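Local atomic coordinates of polysaccharide Lyase Family 6 (Bacteroides cellulosilyticus, PDB entry 6QPS), a protein that cleaves alginate as a calcium-binding polysaccharide lyase of family 6 specific for mannuronic acid. Residues G178-V183 and A212-I217; C135-C140 and E154-L159; A172-G177 and G202-Y207; I166-F171 and I196-F201. All blocks are in the same frame, centred on the assembly; numbering follows the deposited sequence.

Contact 1: G178-V183 and A212-I217. With CA (calcium ion), chain C.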
# COMPACT_ATOMS: atom_id res chain seq x y z
N GLY A 178 7.96 -10.57 5.46
CA GLY A 178 7.62 -10.54 4.05
C GLY A 178 6.40 -9.72 3.73
O GLY A 178 5.60 -9.40 4.61
N LEU A 179 6.25 -9.39 2.45
CA LEU A 179 5.18 -8.52 1.99
C LEU A 179 3.82 -9.23 1.97
O LEU A 179 3.72 -10.41 1.65
CB LEU A 179 5.51 -8.08 0.56
CG LEU A 179 6.19 -6.71 0.41
CD1 LEU A 179 5.17 -5.59 0.74
CD2 LEU A 179 7.48 -6.60 1.19
N VAL A 180 2.76 -8.46 2.26
CA VAL A 180 1.41 -8.89 1.89
C VAL A 180 1.27 -8.85 0.36
O VAL A 180 0.85 -9.84 -0.27
CB VAL A 180 0.33 -8.07 2.61
CG1 VAL A 180 -1.05 -8.37 2.04
CG2 VAL A 180 0.37 -8.33 4.11
N LEU A 181 1.65 -7.74 -0.25
CA LEU A 181 1.46 -7.51 -1.68
C LEU A 181 2.67 -6.79 -2.26
O LEU A 181 2.90 -5.60 -1.99
CB LEU A 181 0.17 -6.74 -1.92
CG LEU A 181 -0.23 -6.36 -3.33
CD1 LEU A 181 -0.27 -7.54 -4.22
CD2 LEU A 181 -1.61 -5.68 -3.33
N GLN A 182 3.43 -7.51 -3.08
CA GLN A 182 4.57 -6.95 -3.81
C GLN A 182 4.22 -6.75 -5.28
O GLN A 182 3.72 -7.68 -5.94
CB GLN A 182 5.75 -7.91 -3.73
CG GLN A 182 6.95 -7.53 -4.61
CD GLN A 182 7.74 -6.37 -4.03
OE1 GLN A 182 8.14 -6.38 -2.87
NE2 GLN A 182 7.99 -5.35 -4.87
N VAL A 183 4.51 -5.56 -5.79
CA VAL A 183 4.47 -5.29 -7.23
C VAL A 183 5.89 -5.48 -7.75
O VAL A 183 6.78 -4.66 -7.47
CB VAL A 183 3.90 -3.89 -7.53
CG1 VAL A 183 3.83 -3.69 -9.04
CG2 VAL A 183 2.52 -3.71 -6.89
N ALA A 212 8.34 -5.89 6.91
CA ALA A 212 6.98 -6.25 7.27
C ALA A 212 5.98 -5.27 6.65
O ALA A 212 4.92 -5.00 7.21
CB ALA A 212 6.82 -6.39 8.79
N GLU A 213 6.33 -4.71 5.48
CA GLU A 213 5.46 -3.79 4.76
C GLU A 213 4.17 -4.50 4.33
O GLU A 213 4.13 -5.72 4.16
CB GLU A 213 6.18 -3.29 3.50
CG GLU A 213 7.50 -2.54 3.76
CD GLU A 213 8.77 -3.42 3.78
OE1 GLU A 213 8.67 -4.67 3.86
OE2 GLU A 213 9.90 -2.82 3.74
N ILE A 214 3.11 -3.72 4.12
CA ILE A 214 1.89 -4.25 3.53
C ILE A 214 1.98 -4.26 2.00
O ILE A 214 1.78 -5.30 1.37
CB ILE A 214 0.65 -3.46 4.01
CG1 ILE A 214 0.54 -3.42 5.54
CG2 ILE A 214 -0.64 -4.07 3.42
CD1 ILE A 214 0.51 -4.76 6.23
N ILE A 215 2.29 -3.12 1.38
CA ILE A 215 2.47 -3.02 -0.06
C ILE A 215 3.85 -2.43 -0.35
O ILE A 215 4.24 -1.42 0.26
CB ILE A 215 1.39 -2.14 -0.72
CG1 ILE A 215 -0.03 -2.64 -0.47
CG2 ILE A 215 1.64 -1.99 -2.24
CD1 ILE A 215 -1.12 -1.76 -1.03
N ARG A 216 4.55 -3.00 -1.33
CA ARG A 216 5.79 -2.45 -1.86
C ARG A 216 5.65 -2.38 -3.38
O ARG A 216 5.32 -3.40 -4.02
CB ARG A 216 7.03 -3.27 -1.47
CG ARG A 216 8.34 -2.59 -1.88
CD ARG A 216 9.48 -3.59 -1.82
NE ARG A 216 9.93 -3.95 -0.48
CZ ARG A 216 10.33 -5.15 -0.11
NH1 ARG A 216 10.24 -6.19 -0.92
NH2 ARG A 216 10.79 -5.34 1.11
N ILE A 217 5.84 -1.21 -3.94
CA ILE A 217 5.67 -1.00 -5.38
C ILE A 217 7.06 -0.85 -6.01
O ILE A 217 7.64 0.24 -6.02
CB ILE A 217 4.78 0.20 -5.73
CG1 ILE A 217 3.49 0.21 -4.88
CG2 ILE A 217 4.44 0.16 -7.26
CD1 ILE A 217 2.59 1.41 -5.18
CA CA C . 10.60 -1.26 5.35
O HOH W 1 12.58 -0.98 3.95
O HOH W 2 11.50 0.57 6.75

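Contact 2: C135-C140 and E154-L159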
# COMPACT_ATOMS: atom_id res chain seq x y z
N CYS A 135 -11.68 -12.36 -2.32
CA CYS A 135 -10.93 -13.44 -1.68
C CYS A 135 -10.40 -12.97 -0.33
O CYS A 135 -10.24 -11.77 -0.07
CB CYS A 135 -9.77 -13.90 -2.56
SG CYS A 135 -10.31 -14.76 -4.06
N VAL A 136 -10.12 -13.94 0.54
CA VAL A 136 -9.51 -13.69 1.84
C VAL A 136 -8.18 -14.43 1.91
O VAL A 136 -8.06 -15.58 1.47
CB VAL A 136 -10.45 -14.18 2.96
CG1 VAL A 136 -9.72 -14.20 4.31
CG2 VAL A 136 -11.72 -13.34 3.07
N ILE A 137 -7.18 -13.76 2.49
CA ILE A 137 -5.96 -14.41 2.95
C ILE A 137 -5.81 -14.05 4.43
O ILE A 137 -5.61 -12.88 4.78
CB ILE A 137 -4.72 -13.96 2.16
CG1 ILE A 137 -4.90 -14.18 0.66
CG2 ILE A 137 -3.48 -14.73 2.66
CD1 ILE A 137 -3.68 -13.78 -0.21
N ASP A 138 -5.92 -15.06 5.30
CA ASP A 138 -5.90 -14.86 6.75
C ASP A 138 -5.04 -15.93 7.38
O ASP A 138 -5.18 -17.12 7.06
CB ASP A 138 -7.33 -14.93 7.33
CG ASP A 138 -7.40 -14.59 8.82
OD1 ASP A 138 -6.55 -13.85 9.33
OD2 ASP A 138 -8.31 -15.08 9.52
N GLU A 139 -4.11 -15.52 8.26
CA GLU A 139 -3.31 -16.46 9.06
C GLU A 139 -2.49 -17.41 8.18
O GLU A 139 -2.25 -18.57 8.56
CB GLU A 139 -4.17 -17.26 10.05
CG GLU A 139 -4.95 -16.44 11.04
CD GLU A 139 -4.11 -15.89 12.19
OE1 GLU A 139 -2.89 -16.14 12.23
OE2 GLU A 139 -4.69 -15.20 13.07
N CYS A 140 -2.01 -16.95 7.03
CA CYS A 140 -1.32 -17.83 6.08
C CYS A 140 0.18 -17.80 6.34
O CYS A 140 0.99 -17.29 5.55
CB CYS A 140 -1.69 -17.45 4.64
SG CYS A 140 -3.32 -18.09 4.12
N GLU A 154 8.31 -14.85 3.51
CA GLU A 154 7.38 -15.31 2.48
C GLU A 154 6.44 -14.17 2.11
O GLU A 154 6.05 -13.38 2.97
CB GLU A 154 6.58 -16.57 2.88
CG GLU A 154 5.71 -16.42 4.11
CD GLU A 154 5.14 -17.74 4.65
OE1 GLU A 154 5.38 -18.82 4.04
OE2 GLU A 154 4.45 -17.69 5.68
N TYR A 155 6.14 -14.05 0.82
CA TYR A 155 5.29 -12.99 0.31
C TYR A 155 3.94 -13.58 -0.08
O TYR A 155 3.90 -14.61 -0.77
CB TYR A 155 5.91 -12.32 -0.93
CG TYR A 155 7.14 -11.45 -0.73
CD1 TYR A 155 7.89 -11.47 0.44
CD2 TYR A 155 7.55 -10.60 -1.74
CE1 TYR A 155 9.01 -10.65 0.60
CE2 TYR A 155 8.65 -9.80 -1.61
CZ TYR A 155 9.40 -9.83 -0.45
OH TYR A 155 10.53 -9.04 -0.33
N TRP A 156 2.84 -12.92 0.27
CA TRP A 156 1.52 -13.51 0.01
C TRP A 156 1.13 -13.43 -1.47
O TRP A 156 0.82 -14.45 -2.10
CB TRP A 156 0.46 -12.90 0.92
CG TRP A 156 0.47 -13.53 2.32
CD1 TRP A 156 1.30 -14.54 2.76
CD2 TRP A 156 -0.37 -13.18 3.42
NE1 TRP A 156 1.03 -14.81 4.08
CE2 TRP A 156 -0.01 -14.02 4.49
CE3 TRP A 156 -1.39 -12.25 3.61
CZ2 TRP A 156 -0.64 -13.94 5.73
CZ3 TRP A 156 -2.04 -12.21 4.84
CH2 TRP A 156 -1.66 -13.04 5.87
N VAL A 157 1.15 -12.23 -2.05
CA VAL A 157 0.73 -11.98 -3.43
C VAL A 157 1.82 -11.20 -4.16
O VAL A 157 2.26 -10.14 -3.69
CB VAL A 157 -0.61 -11.23 -3.49
CG1 VAL A 157 -1.04 -11.02 -4.94
CG2 VAL A 157 -1.68 -11.94 -2.71
N GLY A 158 2.26 -11.73 -5.30
CA GLY A 158 3.20 -11.04 -6.16
C GLY A 158 2.57 -10.67 -7.49
O GLY A 158 2.22 -11.54 -8.30
N LEU A 159 2.40 -9.37 -7.72
CA LEU A 159 1.93 -8.91 -9.01
C LEU A 159 3.09 -8.81 -10.01
O LEU A 159 4.19 -8.34 -9.68
CB LEU A 159 1.26 -7.55 -8.84
CG LEU A 159 -0.19 -7.53 -8.35
CD1 LEU A 159 -0.67 -6.13 -7.97
CD2 LEU A 159 -1.12 -8.09 -9.46

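Contact 3: A172-G177 and G202-Y207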
# COMPACT_ATOMS: atom_id res chain seq x y z
N ALA A 172 -5.18 -10.33 6.27
CA ALA A 172 -4.89 -10.01 7.66
C ALA A 172 -4.08 -11.09 8.37
O ALA A 172 -4.06 -12.26 7.97
CB ALA A 172 -6.18 -9.76 8.46
N ASN A 173 -3.44 -10.67 9.46
CA ASN A 173 -2.77 -11.56 10.41
C ASN A 173 -1.57 -12.29 9.81
O ASN A 173 -1.34 -13.47 10.09
CB ASN A 173 -3.76 -12.51 11.06
CG ASN A 173 -4.88 -11.73 11.76
OD1 ASN A 173 -4.60 -10.92 12.63
ND2 ASN A 173 -6.11 -11.91 11.32
N LYS A 174 -0.79 -11.56 9.01
CA LYS A 174 0.53 -12.04 8.61
C LYS A 174 1.49 -11.90 9.80
O LYS A 174 1.57 -10.83 10.41
CB LYS A 174 1.04 -11.29 7.38
CG LYS A 174 2.23 -12.02 6.73
CD LYS A 174 2.69 -11.33 5.44
CE LYS A 174 3.58 -12.20 4.55
NZ LYS A 174 4.61 -12.93 5.36
N ARG A 175 2.17 -13.00 10.15
CA ARG A 175 3.01 -13.08 11.34
C ARG A 175 4.46 -13.42 11.04
O ARG A 175 5.29 -13.38 11.96
CB ARG A 175 2.43 -14.10 12.34
CG ARG A 175 0.97 -13.82 12.74
CD ARG A 175 0.38 -14.88 13.70
NE ARG A 175 -1.06 -14.69 13.88
CZ ARG A 175 -1.59 -13.83 14.75
NH1 ARG A 175 -0.81 -13.08 15.53
NH2 ARG A 175 -2.91 -13.73 14.86
N VAL A 176 4.78 -13.77 9.80
CA VAL A 176 6.14 -14.02 9.35
C VAL A 176 6.57 -12.84 8.50
O VAL A 176 5.74 -12.17 7.88
CB VAL A 176 6.15 -15.34 8.54
CG1 VAL A 176 7.48 -15.58 7.86
CG2 VAL A 176 5.78 -16.53 9.46
N GLY A 177 7.87 -12.59 8.47
CA GLY A 177 8.42 -11.56 7.62
C GLY A 177 8.00 -11.70 6.17
O GLY A 177 7.74 -12.82 5.69
N GLY A 202 -5.95 -5.80 6.91
CA GLY A 202 -6.14 -5.82 8.35
C GLY A 202 -4.87 -5.96 9.16
O GLY A 202 -3.75 -5.70 8.70
N GLU A 203 -5.05 -6.41 10.40
CA GLU A 203 -4.03 -6.25 11.41
C GLU A 203 -2.72 -6.93 11.02
O GLU A 203 -2.69 -8.06 10.52
CB GLU A 203 -4.54 -6.82 12.73
CG GLU A 203 -3.55 -6.59 13.87
CD GLU A 203 -4.20 -6.63 15.25
OE1 GLU A 203 -5.22 -7.31 15.41
OE2 GLU A 203 -3.66 -5.97 16.16
N ARG A 204 -1.63 -6.23 11.33
CA ARG A 204 -0.29 -6.80 11.31
C ARG A 204 0.42 -6.31 12.55
O ARG A 204 0.56 -5.09 12.74
CB ARG A 204 0.49 -6.39 10.06
CG ARG A 204 1.77 -7.22 9.89
CD ARG A 204 2.49 -7.04 8.57
NE ARG A 204 3.52 -8.06 8.47
CZ ARG A 204 4.16 -8.39 7.35
NH1 ARG A 204 3.91 -7.73 6.22
NH2 ARG A 204 5.03 -9.38 7.37
N GLN A 205 0.85 -7.23 13.41
CA GLN A 205 1.51 -6.84 14.65
C GLN A 205 2.96 -6.43 14.42
O GLN A 205 3.58 -6.80 13.41
CB GLN A 205 1.45 -7.99 15.63
CG GLN A 205 0.04 -8.32 16.12
CD GLN A 205 -0.38 -7.49 17.32
OE1 GLN A 205 0.46 -6.93 18.04
NE2 GLN A 205 -1.68 -7.40 17.55
N PRO A 206 3.53 -5.66 15.34
CA PRO A 206 4.94 -5.26 15.19
C PRO A 206 5.88 -6.43 14.97
O PRO A 206 5.88 -7.40 15.72
CB PRO A 206 5.23 -4.50 16.49
CG PRO A 206 3.88 -3.91 16.87
CD PRO A 206 2.90 -5.01 16.51
N TYR A 207 6.73 -6.32 13.94
CA TYR A 207 7.70 -7.34 13.59
C TYR A 207 9.01 -7.19 14.35
O TYR A 207 9.71 -8.18 14.57
CB TYR A 207 7.97 -7.27 12.07
CG TYR A 207 8.80 -8.39 11.47
CD1 TYR A 207 8.48 -9.72 11.70
CD2 TYR A 207 9.91 -8.12 10.66
CE1 TYR A 207 9.27 -10.75 11.16
CE2 TYR A 207 10.68 -9.14 10.11
CZ TYR A 207 10.36 -10.44 10.36
OH TYR A 207 11.13 -11.44 9.80
O HOH W 3 -1.23 -8.74 8.18
O HOH W 4 4.29 -10.03 10.30
O HOH W 5 0.43 -10.04 12.75
O HOH W 6 10.06 -13.92 9.88

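Contact 4: I166-F171 and I196-F201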
# COMPACT_ATOMS: atom_id res chain seq x y z
N ILE A 166 -6.34 -6.52 -8.11
CA ILE A 166 -6.66 -7.10 -6.80
C ILE A 166 -7.73 -6.20 -6.17
O ILE A 166 -7.45 -5.03 -5.90
CB ILE A 166 -5.43 -7.14 -5.89
CG1 ILE A 166 -4.22 -7.80 -6.57
CG2 ILE A 166 -5.76 -7.83 -4.56
CD1 ILE A 166 -4.39 -9.24 -6.93
N ASP A 167 -8.92 -6.74 -5.91
CA ASP A 167 -10.00 -5.89 -5.41
C ASP A 167 -10.97 -6.63 -4.49
O ASP A 167 -11.23 -7.83 -4.63
CB ASP A 167 -10.77 -5.22 -6.58
CG ASP A 167 -11.59 -6.23 -7.38
OD1 ASP A 167 -11.02 -6.87 -8.29
OD2 ASP A 167 -12.81 -6.43 -7.09
N HIS A 168 -11.54 -5.86 -3.57
CA HIS A 168 -12.57 -6.38 -2.66
C HIS A 168 -12.08 -7.61 -1.89
O HIS A 168 -12.88 -8.48 -1.54
CB HIS A 168 -13.89 -6.63 -3.39
CG HIS A 168 -14.48 -5.39 -3.98
ND1 HIS A 168 -14.25 -5.01 -5.29
CD2 HIS A 168 -15.30 -4.44 -3.45
CE1 HIS A 168 -14.89 -3.88 -5.53
NE2 HIS A 168 -15.54 -3.51 -4.44
N CYS A 169 -10.80 -7.64 -1.55
CA CYS A 169 -10.20 -8.73 -0.77
C CYS A 169 -9.94 -8.28 0.67
O CYS A 169 -9.96 -7.09 0.99
CB CYS A 169 -8.90 -9.19 -1.41
SG CYS A 169 -9.06 -10.06 -3.01
N TYR A 170 -9.70 -9.26 1.54
CA TYR A 170 -9.34 -9.04 2.95
C TYR A 170 -8.05 -9.80 3.21
O TYR A 170 -7.99 -11.01 2.97
CB TYR A 170 -10.45 -9.56 3.86
CG TYR A 170 -10.23 -9.44 5.36
CD1 TYR A 170 -9.68 -10.47 6.08
CD2 TYR A 170 -10.61 -8.30 6.04
CE1 TYR A 170 -9.51 -10.39 7.47
CE2 TYR A 170 -10.44 -8.20 7.42
CZ TYR A 170 -9.89 -9.25 8.12
OH TYR A 170 -9.72 -9.13 9.50
N PHE A 171 -7.03 -9.09 3.70
CA PHE A 171 -5.73 -9.70 3.97
C PHE A 171 -5.35 -9.34 5.39
O PHE A 171 -5.19 -8.15 5.70
CB PHE A 171 -4.65 -9.15 3.04
CG PHE A 171 -4.96 -9.23 1.56
CD1 PHE A 171 -5.38 -8.12 0.86
CD2 PHE A 171 -4.77 -10.41 0.86
CE1 PHE A 171 -5.61 -8.19 -0.51
CE2 PHE A 171 -5.03 -10.48 -0.51
CZ PHE A 171 -5.43 -9.35 -1.19
N ILE A 196 -5.18 -1.80 -7.57
CA ILE A 196 -5.36 -2.40 -6.24
C ILE A 196 -6.42 -1.53 -5.57
O ILE A 196 -6.12 -0.40 -5.16
CB ILE A 196 -4.04 -2.40 -5.46
CG1 ILE A 196 -2.98 -3.26 -6.18
CG2 ILE A 196 -4.28 -2.83 -4.02
CD1 ILE A 196 -1.53 -2.94 -5.81
N ASP A 197 -7.67 -2.03 -5.48
CA ASP A 197 -8.78 -1.19 -5.05
C ASP A 197 -9.78 -1.91 -4.16
O ASP A 197 -10.05 -3.11 -4.31
CB ASP A 197 -9.52 -0.58 -6.27
CG ASP A 197 -10.27 -1.62 -7.10
OD1 ASP A 197 -9.63 -2.41 -7.80
OD2 ASP A 197 -11.53 -1.67 -7.01
N HIS A 198 -10.35 -1.16 -3.23
CA HIS A 198 -11.44 -1.65 -2.37
C HIS A 198 -11.04 -2.87 -1.54
O HIS A 198 -11.89 -3.68 -1.17
CB HIS A 198 -12.73 -1.93 -3.15
CG HIS A 198 -13.26 -0.73 -3.87
ND1 HIS A 198 -14.07 0.22 -3.27
CD2 HIS A 198 -13.11 -0.34 -5.15
CE1 HIS A 198 -14.39 1.14 -4.16
NE2 HIS A 198 -13.81 0.83 -5.31
N ASN A 199 -9.76 -2.99 -1.19
CA ASN A 199 -9.31 -4.06 -0.31
C ASN A 199 -9.23 -3.58 1.13
O ASN A 199 -9.09 -2.38 1.40
CB ASN A 199 -7.94 -4.56 -0.75
CG ASN A 199 -7.94 -5.03 -2.16
OD1 ASN A 199 -8.50 -6.07 -2.49
ND2 ASN A 199 -7.28 -4.28 -3.02
N PHE A 200 -9.36 -4.53 2.05
CA PHE A 200 -9.19 -4.30 3.48
C PHE A 200 -7.92 -5.03 3.92
O PHE A 200 -7.89 -6.27 4.00
CB PHE A 200 -10.43 -4.79 4.24
CG PHE A 200 -10.54 -4.27 5.67
CD1 PHE A 200 -9.76 -4.81 6.68
CD2 PHE A 200 -11.42 -3.25 5.98
CE1 PHE A 200 -9.88 -4.34 7.99
CE2 PHE A 200 -11.53 -2.78 7.28
CZ PHE A 200 -10.75 -3.32 8.26
N PHE A 201 -6.87 -4.26 4.20
CA PHE A 201 -5.61 -4.79 4.71
C PHE A 201 -5.71 -4.68 6.23
O PHE A 201 -5.67 -3.58 6.78
CB PHE A 201 -4.43 -4.00 4.16
CG PHE A 201 -4.28 -4.10 2.66
CD1 PHE A 201 -4.84 -3.13 1.85
CD2 PHE A 201 -3.59 -5.14 2.05
CE1 PHE A 201 -4.73 -3.19 0.48
CE2 PHE A 201 -3.45 -5.19 0.66
CZ PHE A 201 -4.03 -4.23 -0.12

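Contact 1: G178-V183 and A212-I217
R216 and L179 bury the most surface here, and they meet at about a right angle. L179 CD2 lies over the centre of the R216 guanidinium, 3.3 Å above its plane, while the other methyl, CD1, drops against the backbone, 3.4 Å from R216 N. At the edge of the same guanidinium, R216 NH1 donates to Q182 OE1 (2.9 Å); the bond is bent, 140° at the hydrogen, because the oxygen lies clearly off the guanidinium plane. Q182 is folded at its second torsion (75°), which brings the amide back across the arginine, its plane turned from that of the guanidinium, and Y155 OH is a further partner of R216 NH1. The other terminal nitrogen, R216 NH2, is 3.5 Å from E213 OE1, a purely electrostatic pairing, since no N-H points at that oxygen. The other oxygen of this carboxylate, E213 OE2, binds calcium at 2.4 Å, so one glutamate joins the arginine to the metal. Replacing R216 by a leucine would probably leave Q182 OE1 without this donor, E213 OE1 without the nearby positive charge and L179 CD2 without the flat group beneath it. Below the side chains, L181 N donates to I214 O (2.9 Å), R216 N to L181 O (3.1 Å) and V183 N to R216 O (2.9 Å), in parallel pairing, with the strand axes only 3° apart. N210, E242, E244 and waters complete the calcium shell. Parallel strands stacked this way form successive turns of the right-handed beta-helix of this lyase family, with its calcium site at the edge of the pairing.

Contact 2: C135-C140 and E154-L159
The branch methyl I137 CG2 rests on one face of the W156 indole, 3.6 Å from the centroid of the six-membered ring and 20° off its normal, a CH-pi contact. Its nearest ring atom is W156 CE3 (3.4 Å). I137 can reach the ring because chi1 of -55° sets CG1 beside the backbone N and leaves CG2 anti to it; the CG1 branch then carries I137 CD1 to V157 CG2, 3.7 Å away. On the tryptophan side, the second torsion is close to zero: CD1 eclipses CA and the six-membered ring is thrown out from its own backbone towards I137 and C140. C140 CB lies over the same face, near the rim, 3.8 Å from W156 CZ2.

At the indole's polar corner, W156 NE1 donates to C140 O (2.9 Å). With an angle of 134° at the hydrogen and the oxygen tilted out of the ring plane, the bond is bent. E154 OE2 also lies 3.5 Å from C140 O, but both are acceptors and no bond joins them; the carboxylate, extended beyond CG, is instead taken up by K145 and D142 N.

Between backbones too far apart to pair (C140 CA to W156 CA, 8.0 Å), the contact rests on the indole: its apolar face is packed by aliphatic carbon, and its single N-H, buried with it, finds a carbonyl that, with the face packing, probably limits the ring's rotation.

Contact 3: A172-G177 and G202-Y207
E203 O is gripped from two directions by the opposing segment: N173 N donates to it directly (2.9 Å), and water 3 donates to it at 2.8 Å while accepting from K174 N. K174 O is held in a comparable way by two donating waters: water 4 passes the link to R204 NE and water 5 to Q205 N. Much of the polar bridging is thus relayed by ordered water rather than made directly.

The two long cationic side chains run side by side in the same direction. R204 is extended from CG to NE, its CG anti to the backbone N (chi1 -168°), and K174 CD lies 3.4 Å above one face of the guanidinium, towards its rim. Their charged ends approach to 4.1 Å (K174 NZ to R204 NH2). Surrounding carbonyls probably offset this: K174 NZ donates to V176 O (2.9 Å), weakly to G177 O, and to E154 O, whereas R204 NH2 bonds to G178 O.

Near the far end, G177 CA packs 3.5 Å from Y207 OH. A beta carbon on G177 would collide with that hydroxyl, so glycine suits the site. Water 6, in the plane of the Y207 ring, ties Y207 OH (2.7 Å) to G177 N.

Neither segment is regular, yet they run only 21° apart, as successive loops of the coil. A172-G177 leads from strand 170-172 towards 181-183, and G202-Y207 from strand 200-201 towards 215-218; N173 and R175 reach back to D138, the last residue of strand 131-138, and E139 just beyond it.

Contact 4: I166-F171 and I196-F201
Side-chain hydrogen bonding centres on the N199 amide, which spans the break between the two strand pieces: N199 ND2 donates to I166 O (3.0 Å, 170°) and N199 OD1 accepts from C169 N (2.9 Å). I166 O also takes D197 N, so it serves two donors. N234 of the next turn makes the same pair of bonds to I196 O and N199 N, an asparagine stack within the coil.

Main-chain bonds run on both sides of this amide, from H168 N to D197 O before it, then F200 N to C169 O (2.8 Å) and F171 N to F200 O beyond it, all in parallel register.

Aromatic contacts are slid apart rather than overlapped. H168 and H198 are turned alike, their ring planes 2° apart but centroids separated by 4.8 Å; instead H198 CB sits over the H168 face, 3.6 Å from its centroid, as a CH-pi contact. H168 is held in that attitude by a straight bond from H168 ND1 to D167 OD2 (2.7 Å, 176°), in the ring plane and on the carboxylate's anti lone pair. With an alanine in place of H168, D167 OD2 would probably lose that donor and H198 CB the ring face it packs on. Y170 pairs side by side with F200 (CE2 to CD1, 3.5 Å) on one face of the sheet, F171 with F201 (CD1 to CE2, 3.5 Å) on the other.

The strands stand between 131-138 and 230-237. Y170 and F200 meet helix 454-465, while F171 and F201 turn to V180 and I214 inside the coil.

In the fold
All four contacts are largely buried and belong to neighbouring turns of one parallel beta-helix. Contacts 1 and 4 are true strand pairings, on different faces of the coil, meeting through apolar packing in its interior; contact 4 is backed outside by the C-terminal helix, whereas contact 1 supplies E213 to the calcium, with R216 beside it. Contact 3 is the loop connection between them, rich in water and charge and partly exposed; one of its arginines reaches the backbone of contact 1. Contact 2 instead spans the coil's inside without strand pairing, through one indole, and its segments neighbour strands of contacts 1 and 4.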